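Local coordinates for protein acetyl-CoA C-acetyltransferase (Syntrophomonas wolfei subsp. wolfei, PDB 7N7Z) that probably transfers acetyl groups between coenzyme A thioesters as an acetoacetyl-CoA thiolase, making acetoacetyl-CoA from two acetyl-CoA or splitting it, at residues B[289-292]-B[293-296]; B[328-331]-B[332-336]; B[340-344]-B[345-349]. All blocks are in the same frame, centred on the assembly; numbering follows the deposited sequence.

Interaction 1: residues B[289-292]-B[293-296]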
ATOM      1  N   ALA B 289      11.084  29.991   6.604  1.00 43.31           N
ATOM      2  CA  ALA B 289      10.634  28.947   5.687  1.00 43.79           C
ATOM      3  C   ALA B 289       9.563  29.459   4.734  1.00 42.95           C
ATOM      4  O   ALA B 289       9.515  29.057   3.566  1.00 44.66           O
ATOM      5  CB  ALA B 289      10.107  27.750   6.480  1.00 45.40           C
ATOM      6  N   LYS B 290       8.695  30.352   5.212  1.00 40.17           N
ATOM      7  CA  LYS B 290       7.592  30.843   4.394  1.00 44.87           C
ATOM      8  C   LYS B 290       8.050  31.770   3.275  1.00 42.43           C
ATOM      9  O   LYS B 290       7.241  32.101   2.400  1.00 42.84           O
ATOM     10  CB  LYS B 290       6.573  31.556   5.286  1.00 45.44           C
ATOM     11  CG  LYS B 290       6.064  30.688   6.431  1.00 47.24           C
ATOM     12  CD  LYS B 290       4.769  31.227   7.023  1.00 52.00           C
ATOM     13  CE  LYS B 290       3.545  30.597   6.370  1.00 55.51           C
ATOM     14  NZ  LYS B 290       3.244  31.202   5.041  1.00 56.42           N
ATOM     15  N   VAL B 291       9.313  32.194   3.275  1.00 41.40           N
ATOM     16  CA  VAL B 291       9.873  32.971   2.175  1.00 43.41           C
ATOM     17  C   VAL B 291      11.261  32.425   1.867  1.00 42.37           C
ATOM     18  O   VAL B 291      12.208  33.186   1.637  1.00 40.40           O
ATOM     19  CB  VAL B 291       9.923  34.474   2.508  1.00 43.10           C
ATOM     20  CG1 VAL B 291       8.520  35.065   2.484  1.00 42.40           C
ATOM     21  CG2 VAL B 291      10.586  34.703   3.858  1.00 44.35           C
ATOM     22  N   MET B 292      11.381  31.094   1.860  1.00 41.19           N
ATOM     23  CA  MET B 292      12.672  30.453   1.637  1.00 40.23           C
ATOM     24  C   MET B 292      13.347  30.947   0.365  1.00 43.90           C
ATOM     25  O   MET B 292      14.578  30.907   0.259  1.00 39.44           O
ATOM     26  CB  MET B 292      12.499  28.930   1.579  1.00 40.95           C
ATOM     27  CG  MET B 292      11.349  28.438   0.697  1.00 43.31           C
ATOM     28  SD  MET B 292      11.661  28.614  -1.072  1.00 57.60           S
ATOM     29  CE  MET B 292      12.944  27.390  -1.309  1.00 45.92           C
ATOM     30  N   GLY B 293      12.563  31.418  -0.607  1.00 43.10           N
ATOM     31  CA  GLY B 293      13.133  31.798  -1.887  1.00 42.51           C
ATOM     32  C   GLY B 293      14.183  32.887  -1.789  1.00 41.59           C
ATOM     33  O   GLY B 293      15.061  32.984  -2.650  1.00 42.60           O
ATOM     34  N   LEU B 294      14.114  33.714  -0.750  1.00 39.63           N
ATOM     35  CA  LEU B 294      15.031  34.839  -0.607  1.00 45.55           C
ATOM     36  C   LEU B 294      16.375  34.448  -0.004  1.00 42.68           C
ATOM     37  O   LEU B 294      17.212  35.330   0.218  1.00 42.81           O
ATOM     38  CB  LEU B 294      14.386  35.930   0.252  1.00 48.03           C
ATOM     39  CG  LEU B 294      12.984  36.367  -0.180  1.00 51.75           C
ATOM     40  CD1 LEU B 294      12.357  37.271   0.870  1.00 53.44           C
ATOM     41  CD2 LEU B 294      13.035  37.062  -1.533  1.00 51.06           C
ATOM     42  N   GLY B 295      16.602  33.163   0.263  1.00 40.23           N
ATOM     43  CA  GLY B 295      17.831  32.706   0.869  1.00 41.42           C
ATOM     44  C   GLY B 295      19.084  33.214   0.179  1.00 41.30           C
ATOM     45  O   GLY B 295      20.020  33.693   0.827  1.00 40.48           O
ATOM     46  N   PRO B 296      19.137  33.104  -1.151  1.00 37.95           N
ATOM     47  CA  PRO B 296      20.324  33.598  -1.869  1.00 41.53           C
ATOM     48  C   PRO B 296      20.616  35.065  -1.612  1.00 42.14           C
ATOM     49  O   PRO B 296      21.777  35.481  -1.710  1.00 41.10           O
ATOM     50  CB  PRO B 296      19.976  33.337  -3.341  1.00 41.13           C
ATOM     51  CG  PRO B 296      18.984  32.222  -3.304  1.00 42.03           C
ATOM     52  CD  PRO B 296      18.184  32.435  -2.053  1.00 40.00           C
TER

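Interaction 2: residues B[328-331]-B[332-336]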
ATOM      1  N   LEU B 328      12.932  37.198  -8.876  1.00 45.32           N
ATOM      2  CA  LEU B 328      12.661  38.631  -8.826  1.00 43.77           C
ATOM      3  C   LEU B 328      12.605  39.136  -7.391  1.00 44.15           C
ATOM      4  O   LEU B 328      12.906  40.307  -7.133  1.00 43.41           O
ATOM      5  CB  LEU B 328      11.356  38.941  -9.559  1.00 45.06           C
ATOM      6  CG  LEU B 328      11.323  38.584 -11.048  1.00 47.52           C
ATOM      7  CD1 LEU B 328      10.017  39.044 -11.672  1.00 50.48           C
ATOM      8  CD2 LEU B 328      12.505  39.183 -11.800  1.00 47.28           C
ATOM      9  N   GLY B 329      12.230  38.273  -6.445  1.00 44.66           N
ATOM     10  CA  GLY B 329      12.327  38.646  -5.045  1.00 47.07           C
ATOM     11  C   GLY B 329      13.767  38.754  -4.582  1.00 46.11           C
ATOM     12  O   GLY B 329      14.111  39.636  -3.791  1.00 49.41           O
ATOM     13  N   VAL B 330      14.630  37.862  -5.073  1.00 43.63           N
ATOM     14  CA  VAL B 330      16.047  37.937  -4.732  1.00 45.29           C
ATOM     15  C   VAL B 330      16.655  39.219  -5.284  1.00 46.65           C
ATOM     16  O   VAL B 330      17.422  39.907  -4.599  1.00 49.21           O
ATOM     17  CB  VAL B 330      16.787  36.689  -5.250  1.00 44.29           C
ATOM     18  CG1 VAL B 330      18.292  36.909  -5.220  1.00 42.16           C
ATOM     19  CG2 VAL B 330      16.405  35.467  -4.427  1.00 44.34           C
ATOM     20  N   VAL B 331      16.327  39.559  -6.534  1.00 47.50           N
ATOM     21  CA  VAL B 331      16.803  40.813  -7.114  1.00 47.53           C
ATOM     22  C   VAL B 331      16.399  41.987  -6.235  1.00 47.33           C
ATOM     23  O   VAL B 331      17.196  42.899  -5.982  1.00 50.41           O
ATOM     24  CB  VAL B 331      16.267  40.980  -8.550  1.00 46.42           C
ATOM     25  CG1 VAL B 331      16.649  42.349  -9.105  1.00 41.69           C
ATOM     26  CG2 VAL B 331      16.792  39.878  -9.450  1.00 45.09           C
ATOM     27  N   ARG B 332      15.154  41.985  -5.756  1.00 47.37           N
ATOM     28  CA  ARG B 332      14.672  43.095  -4.943  1.00 50.31           C
ATOM     29  C   ARG B 332      15.384  43.141  -3.597  1.00 53.68           C
ATOM     30  O   ARG B 332      15.889  44.193  -3.187  1.00 56.41           O
ATOM     31  CB  ARG B 332      13.159  42.983  -4.752  1.00 54.95           C
ATOM     32  CG  ARG B 332      12.508  44.255  -4.229  1.00 58.49           C
ATOM     33  CD  ARG B 332      12.298  45.275  -5.336  1.00 60.43           C
ATOM     34  NE  ARG B 332      11.311  44.827  -6.310  1.00 56.85           N
ATOM     35  CZ  ARG B 332       9.999  44.861  -6.119  1.00 60.53           C
ATOM     36  NH1 ARG B 332       9.475  45.320  -4.993  1.00 55.32           N
ATOM     37  NH2 ARG B 332       9.192  44.421  -7.080  1.00 64.18           N
ATOM     38  N   MET B 333      15.436  42.010  -2.890  1.00 53.73           N
ATOM     39  CA  MET B 333      16.092  41.997  -1.587  1.00 54.57           C
ATOM     40  C   MET B 333      17.567  42.357  -1.713  1.00 54.70           C
ATOM     41  O   MET B 333      18.120  43.050  -0.850  1.00 59.01           O
ATOM     42  CB  MET B 333      15.933  40.631  -0.920  1.00 53.50           C
ATOM     43  CG  MET B 333      16.605  40.552   0.445  1.00 59.28           C
ATOM     44  SD  MET B 333      16.224  39.052   1.369  1.00 65.22           S
ATOM     45  CE  MET B 333      16.961  39.449   2.954  1.00 66.71           C
ATOM     46  N   LEU B 334      18.222  41.896  -2.781  1.00 53.31           N
ATOM     47  CA  LEU B 334      19.629  42.232  -2.973  1.00 55.16           C
ATOM     48  C   LEU B 334      19.817  43.722  -3.223  1.00 56.98           C
ATOM     49  O   LEU B 334      20.874  44.273  -2.901  1.00 60.53           O
ATOM     50  CB  LEU B 334      20.214  41.427  -4.135  1.00 53.85           C
ATOM     51  CG  LEU B 334      20.942  40.119  -3.809  1.00 54.62           C
ATOM     52  CD1 LEU B 334      21.597  39.567  -5.071  1.00 48.59           C
ATOM     53  CD2 LEU B 334      21.980  40.290  -2.706  1.00 53.58           C
ATOM     54  N   LYS B 335      18.815  44.387  -3.800  1.00 57.08           N
ATOM     55  CA  LYS B 335      18.911  45.825  -4.020  1.00 58.39           C
ATOM     56  C   LYS B 335      18.571  46.606  -2.756  1.00 61.04           C
ATOM     57  O   LYS B 335      19.190  47.640  -2.477  1.00 62.15           O
ATOM     58  CB  LYS B 335      17.985  46.246  -5.164  1.00 60.16           C
ATOM     59  CG  LYS B 335      17.788  47.754  -5.293  1.00 61.34           C
ATOM     60  CD  LYS B 335      16.789  48.101  -6.384  1.00 65.32           C
ATOM     61  CE  LYS B 335      16.921  49.555  -6.805  1.00 65.59           C
ATOM     62  NZ  LYS B 335      15.832  49.978  -7.727  1.00 71.54           N
ATOM     63  N   GLU B 336      17.597  46.125  -1.982  1.00 62.85           N
ATOM     64  CA  GLU B 336      17.083  46.897  -0.854  1.00 64.65           C
ATOM     65  C   GLU B 336      17.940  46.709   0.392  1.00 64.76           C
ATOM     66  O   GLU B 336      18.431  47.682   0.973  1.00 63.27           O
ATOM     67  CB  GLU B 336      15.632  46.497  -0.575  1.00 62.26           C
ATOM     68  CG  GLU B 336      14.631  47.118  -1.537  1.00 64.58           C
ATOM     69  CD  GLU B 336      13.247  46.513  -1.418  1.00 64.97           C
ATOM     70  OE1 GLU B 336      13.102  45.478  -0.733  1.00 60.31           O
ATOM     71  OE2 GLU B 336      12.303  47.076  -2.010  1.00 62.54           O
TER

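Interaction 3: residues B[340-344]-B[345-349]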
ATOM      1  N   ILE B 340      23.462  45.306  -3.832  1.00 62.03           N
ATOM      2  CA  ILE B 340      23.740  44.518  -5.026  1.00 62.80           C
ATOM      3  C   ILE B 340      22.655  44.774  -6.063  1.00 63.34           C
ATOM      4  O   ILE B 340      21.459  44.677  -5.761  1.00 61.47           O
ATOM      5  CB  ILE B 340      23.822  43.017  -4.695  1.00 59.00           C
ATOM      6  CG1 ILE B 340      24.866  42.721  -3.605  1.00 56.58           C
ATOM      7  CG2 ILE B 340      24.134  42.210  -5.952  1.00 54.04           C
ATOM      8  CD1 ILE B 340      26.036  43.695  -3.508  1.00 57.80           C
ATOM      9  N   GLU B 341      23.075  45.093  -7.286  1.00 65.38           N
ATOM     10  CA  GLU B 341      22.203  45.091  -8.459  1.00 68.22           C
ATOM     11  C   GLU B 341      22.532  43.820  -9.234  1.00 62.39           C
ATOM     12  O   GLU B 341      23.556  43.749  -9.920  1.00 61.52           O
ATOM     13  CB  GLU B 341      22.415  46.336  -9.314  1.00 68.36           C
ATOM     14  CG  GLU B 341      21.838  47.634  -8.748  1.00 71.39           C
ATOM     15  CD  GLU B 341      20.354  47.551  -8.434  1.00 71.09           C
ATOM     16  OE1 GLU B 341      19.971  46.787  -7.524  1.00 67.51           O
ATOM     17  OE2 GLU B 341      19.567  48.258  -9.099  1.00 74.62           O
ATOM     18  N   LEU B 342      21.671  42.809  -9.112  1.00 55.50           N
ATOM     19  CA  LEU B 342      21.940  41.514  -9.726  1.00 52.39           C
ATOM     20  C   LEU B 342      22.315  41.683 -11.191  1.00 50.38           C
ATOM     21  O   LEU B 342      21.544  42.235 -11.982  1.00 51.71           O
ATOM     22  CB  LEU B 342      20.721  40.598  -9.593  1.00 49.73           C
ATOM     23  CG  LEU B 342      20.957  39.143 -10.016  1.00 51.00           C
ATOM     24  CD1 LEU B 342      22.077  38.519  -9.198  1.00 48.48           C
ATOM     25  CD2 LEU B 342      19.689  38.310  -9.894  1.00 53.87           C
ATOM     26  N   ASP B 343      23.508  41.209 -11.545  1.00 47.77           N
ATOM     27  CA  ASP B 343      24.062  41.389 -12.886  1.00 48.95           C
ATOM     28  C   ASP B 343      23.569  40.249 -13.766  1.00 48.26           C
ATOM     29  O   ASP B 343      24.182  39.183 -13.844  1.00 46.01           O
ATOM     30  CB  ASP B 343      25.584  41.444 -12.831  1.00 48.25           C
ATOM     31  CG  ASP B 343      26.200  41.904 -14.137  1.00 49.66           C
ATOM     32  OD1 ASP B 343      25.475  41.953 -15.153  1.00 47.89           O
ATOM     33  OD2 ASP B 343      27.409  42.214 -14.148  1.00 49.05           O
ATOM     34  N   PHE B 344      22.441  40.479 -14.441  1.00 48.17           N
ATOM     35  CA  PHE B 344      21.887  39.467 -15.332  1.00 49.29           C
ATOM     36  C   PHE B 344      22.792  39.190 -16.525  1.00 48.14           C
ATOM     37  O   PHE B 344      22.667  38.130 -17.148  1.00 46.45           O
ATOM     38  CB  PHE B 344      20.504  39.897 -15.821  1.00 52.78           C
ATOM     39  CG  PHE B 344      19.409  39.660 -14.823  1.00 54.61           C
ATOM     40  CD1 PHE B 344      18.932  38.381 -14.588  1.00 55.51           C
ATOM     41  CD2 PHE B 344      18.856  40.716 -14.117  1.00 57.22           C
ATOM     42  CE1 PHE B 344      17.924  38.159 -13.669  1.00 57.66           C
ATOM     43  CE2 PHE B 344      17.847  40.501 -13.198  1.00 57.48           C
ATOM     44  CZ  PHE B 344      17.380  39.221 -12.973  1.00 60.98           C
ATOM     45  N   SER B 345      23.696  40.114 -16.858  1.00 47.19           N
ATOM     46  CA  SER B 345      24.641  39.896 -17.946  1.00 46.88           C
ATOM     47  C   SER B 345      25.758  38.933 -17.569  1.00 49.82           C
ATOM     48  O   SER B 345      26.509  38.508 -18.454  1.00 48.74           O
ATOM     49  CB  SER B 345      25.248  41.230 -18.391  1.00 51.29           C
ATOM     50  OG  SER B 345      26.374  41.571 -17.598  1.00 49.95           O
ATOM     51  N   LYS B 346      25.889  38.586 -16.291  1.00 47.71           N
ATOM     52  CA  LYS B 346      26.895  37.645 -15.816  1.00 46.26           C
ATOM     53  C   LYS B 346      26.263  36.622 -14.884  1.00 44.16           C
ATOM     54  O   LYS B 346      26.876  36.179 -13.908  1.00 41.98           O
ATOM     55  CB  LYS B 346      28.039  38.376 -15.118  1.00 45.63           C
ATOM     56  CG  LYS B 346      28.718  39.428 -15.984  1.00 48.80           C
ATOM     57  CD  LYS B 346      30.159  39.668 -15.553  1.00 49.47           C
ATOM     58  CE  LYS B 346      30.241  40.159 -14.114  1.00 51.15           C
ATOM     59  NZ  LYS B 346      31.240  41.256 -13.952  1.00 53.24           N
ATOM     60  N   THR B 347      25.023  36.231 -15.174  1.00 44.70           N
ATOM     61  CA  THR B 347      24.290  35.303 -14.322  1.00 43.54           C
ATOM     62  C   THR B 347      23.353  34.467 -15.178  1.00 41.63           C
ATOM     63  O   THR B 347      22.624  35.015 -16.011  1.00 40.47           O
ATOM     64  CB  THR B 347      23.491  36.054 -13.248  1.00 43.92           C
ATOM     65  OG1 THR B 347      24.385  36.808 -12.419  1.00 44.12           O
ATOM     66  CG2 THR B 347      22.697  35.079 -12.381  1.00 43.12           C
ATOM     67  N   ASN B 348      23.367  33.154 -14.963  1.00 41.02           N
ATOM     68  CA  ASN B 348      22.470  32.233 -15.652  1.00 42.11           C
ATOM     69  C   ASN B 348      22.393  32.549 -17.148  1.00 41.69           C
ATOM     70  O   ASN B 348      21.371  33.010 -17.645  1.00 40.70           O
ATOM     71  CB  ASN B 348      21.070  32.298 -15.032  1.00 41.37           C
ATOM     72  CG  ASN B 348      21.069  31.936 -13.562  1.00 41.99           C
ATOM     73  OD1 ASN B 348      21.917  31.174 -13.100  1.00 42.34           O
ATOM     74  ND2 ASN B 348      20.118  32.484 -12.816  1.00 41.60           N
ATOM     75  N   HIS B 349      23.497  32.288 -17.858  1.00 39.60           N
ATOM     76  CA  HIS B 349      23.545  32.614 -19.281  1.00 41.79           C
ATOM     77  C   HIS B 349      22.731  31.636 -20.116  1.00 41.02           C
ATOM     78  O   HIS B 349      22.193  32.013 -21.163  1.00 41.08           O
ATOM     79  CB  HIS B 349      24.993  32.615 -19.770  1.00 41.58           C
ATOM     80  CG  HIS B 349      25.755  33.856 -19.422  1.00 42.80           C
ATOM     81  ND1 HIS B 349      27.132  33.898 -19.402  1.00 41.01           N
ATOM     82  CD2 HIS B 349      25.335  35.098 -19.087  1.00 43.85           C
ATOM     83  CE1 HIS B 349      27.528  35.113 -19.067  1.00 43.11           C
ATOM     84  NE2 HIS B 349      26.457  35.860 -18.870  1.00 43.59           N
TER

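Interaction 1: residues B[289-292]-B[293-296]
Met292 and Gly293 meet where a short 3-10 turn carries the chain toward helix 296-307. The Met292 side chain curls forward over the face of the Gly293 amide, with the sulphur above the nitrogen. Its CB is 3.3 Å from Gly293 N. CG stays near the same nitrogen, at 3.5 Å. The sulphur is nearer still, with SD 3.0 Å from Gly293 N and 3.6 Å from Gly293 CA. CE then moves off to 4.1 Å from Gly293 N. This curl comes from bends at chi2 and chi3, after CG is set between the backbone N and the carbonyl carbon (chi1 47°).

Two i to i+3 backbone bonds hold the turn. Leu294 N donates to Val291 O at 3.1 Å in a nearly straight bond (171°), and Gly295 N donates to Met292 O at 3.0 Å. Leu294 CD1 comes within van der Waals range of Val291 CB, an apolar contact beside the first of these bonds. The Leu294 side chain also packs on Ile168 and Tyr172 of helix 161-172. Gly293 O takes a hydrogen bond from Gln326 NE2.

Met292 points to the opposite side of the turn from Leu294, touching Cys388 and lying about 5 Å from the side chain of Cys92. These are the predicted proton acceptor and acyl-carrying cysteine, so the turn probably helps to wall the two-cysteine active site typical of thiolases.

Interaction 2: residues B[328-331]-B[332-336]
Arg332 and Leu328 are joined by the first of four i to i+4 backbone bonds, with Arg332 N 3.1 Å from Leu328 O. Arg332 CB sits beside two carbonyl oxygens of the preceding turn, Leu328 O and Gly329 O. Its CG is anti to the backbone N (chi1 -165°). Bends at chi2 and chi3 then take the guanidinium away from residues 328-331. There NH1 makes a weak hydrogen bond to Tyr172 O.

Met333 N reaches Gly329 O at 2.9 Å, and this bond is nearly straight (174°). Met333 CB lies just beyond the same oxygen, 3.5 Å from Gly329 O. Beyond it the chain is fully extended and leaves the helix, touching Ala297 and Val298 of helix 296-307 and Tyr172 of helix 161-172.

The residues are the last turns of alpha-helix 324-336, which follows strand 316-319 in the C-terminal half of the thiolase fold. One side of it is buried against neighbouring helices, and the other carries charged residues.

Leu334 belongs to the buried side. Its N is 2.8 Å from Val330 O, and its CD1 packs 4.2 Å from Val330 CG1. This apolar pair runs along the helix, and Leu334 also meets Pro301.

Lys335 is exposed. Its N bonds to Val331 O at 3.1 Å, but the bond is bent (137°). The same N has a weak bond to Arg332 O. The extended lysine side chain leads away from the preceding turn. Glu336 N donates to Arg332 O at 2.8 Å in the closing turn, while the Glu336 side chain touches Tyr172.

Interaction 3: residues B[340-344]-B[345-349]
Asp343 is held by Ser345, Lys346 and Thr347, and the tight part of the contact gathers round its backbone oxygen. Thr347 OG1 donates to Asp343 O at 2.8 Å, and Lys346 N donates to Asp343 O at 3.0 Å. The two donors come from opposite faces of the carbonyl plane and grip the oxygen. Thr347 is buried and also packs on Tyr311 and Trp317.

The carboxylate side is more open: Ser345 is exposed there, and Asp343 and Lys346 are partly exposed. Asp343 CG is anti to the backbone N (chi1 -169°), which turns the carboxylate toward Ser345 and Lys346. Ser345 OG donates to Asp343 OD1 on its syn side at 2.6 Å, and Ser345 N adds a weak bond to that oxygen. OD2 faces the bent Lys346 chain, with Asp343 OD2 3.5 Å from Lys346 CE and 4.0 Å from Lys346 NZ in a long salt bridge. With an alanine here, the Ser345 hydroxyl would probably lose this acceptor and the Lys346 ammonium its distant carboxylate.

His349 NE2 donates to Ser345 O at 2.7 Å, with the oxygen close to the ring plane. Its ND1 hydrogen-bonds to Glu374 OE2.

Asp343 to Lys346 form a type I beta turn, with an Asx turn from the weak Ser345 bond laid over its start. Lys346, which ends the turn, and Asn348 form backbone hydrogen bonds with Trp317 of strand 316-319.

The three contacts follow one another along the chain, and none nests in or crosses another. Interaction 1 closes a 3-10 turn between strand 277-285 and helix 296-307. Interaction 2 lies within helix 324-336, and interaction 3 closes a turn in the loop beyond it. Leu294 of interaction 1 packs on Gly329, Val330 and Met333, which ties the turn to the helix. Val331 in turn meets Leu342 and Phe344 of interaction 3, and Leu334 O probably accepts a hydrogen bond from Ile340 N. The helix thus stands between the two loops. Interactions 1 and 3 do not touch; their nearest atoms are about 8 Å apart.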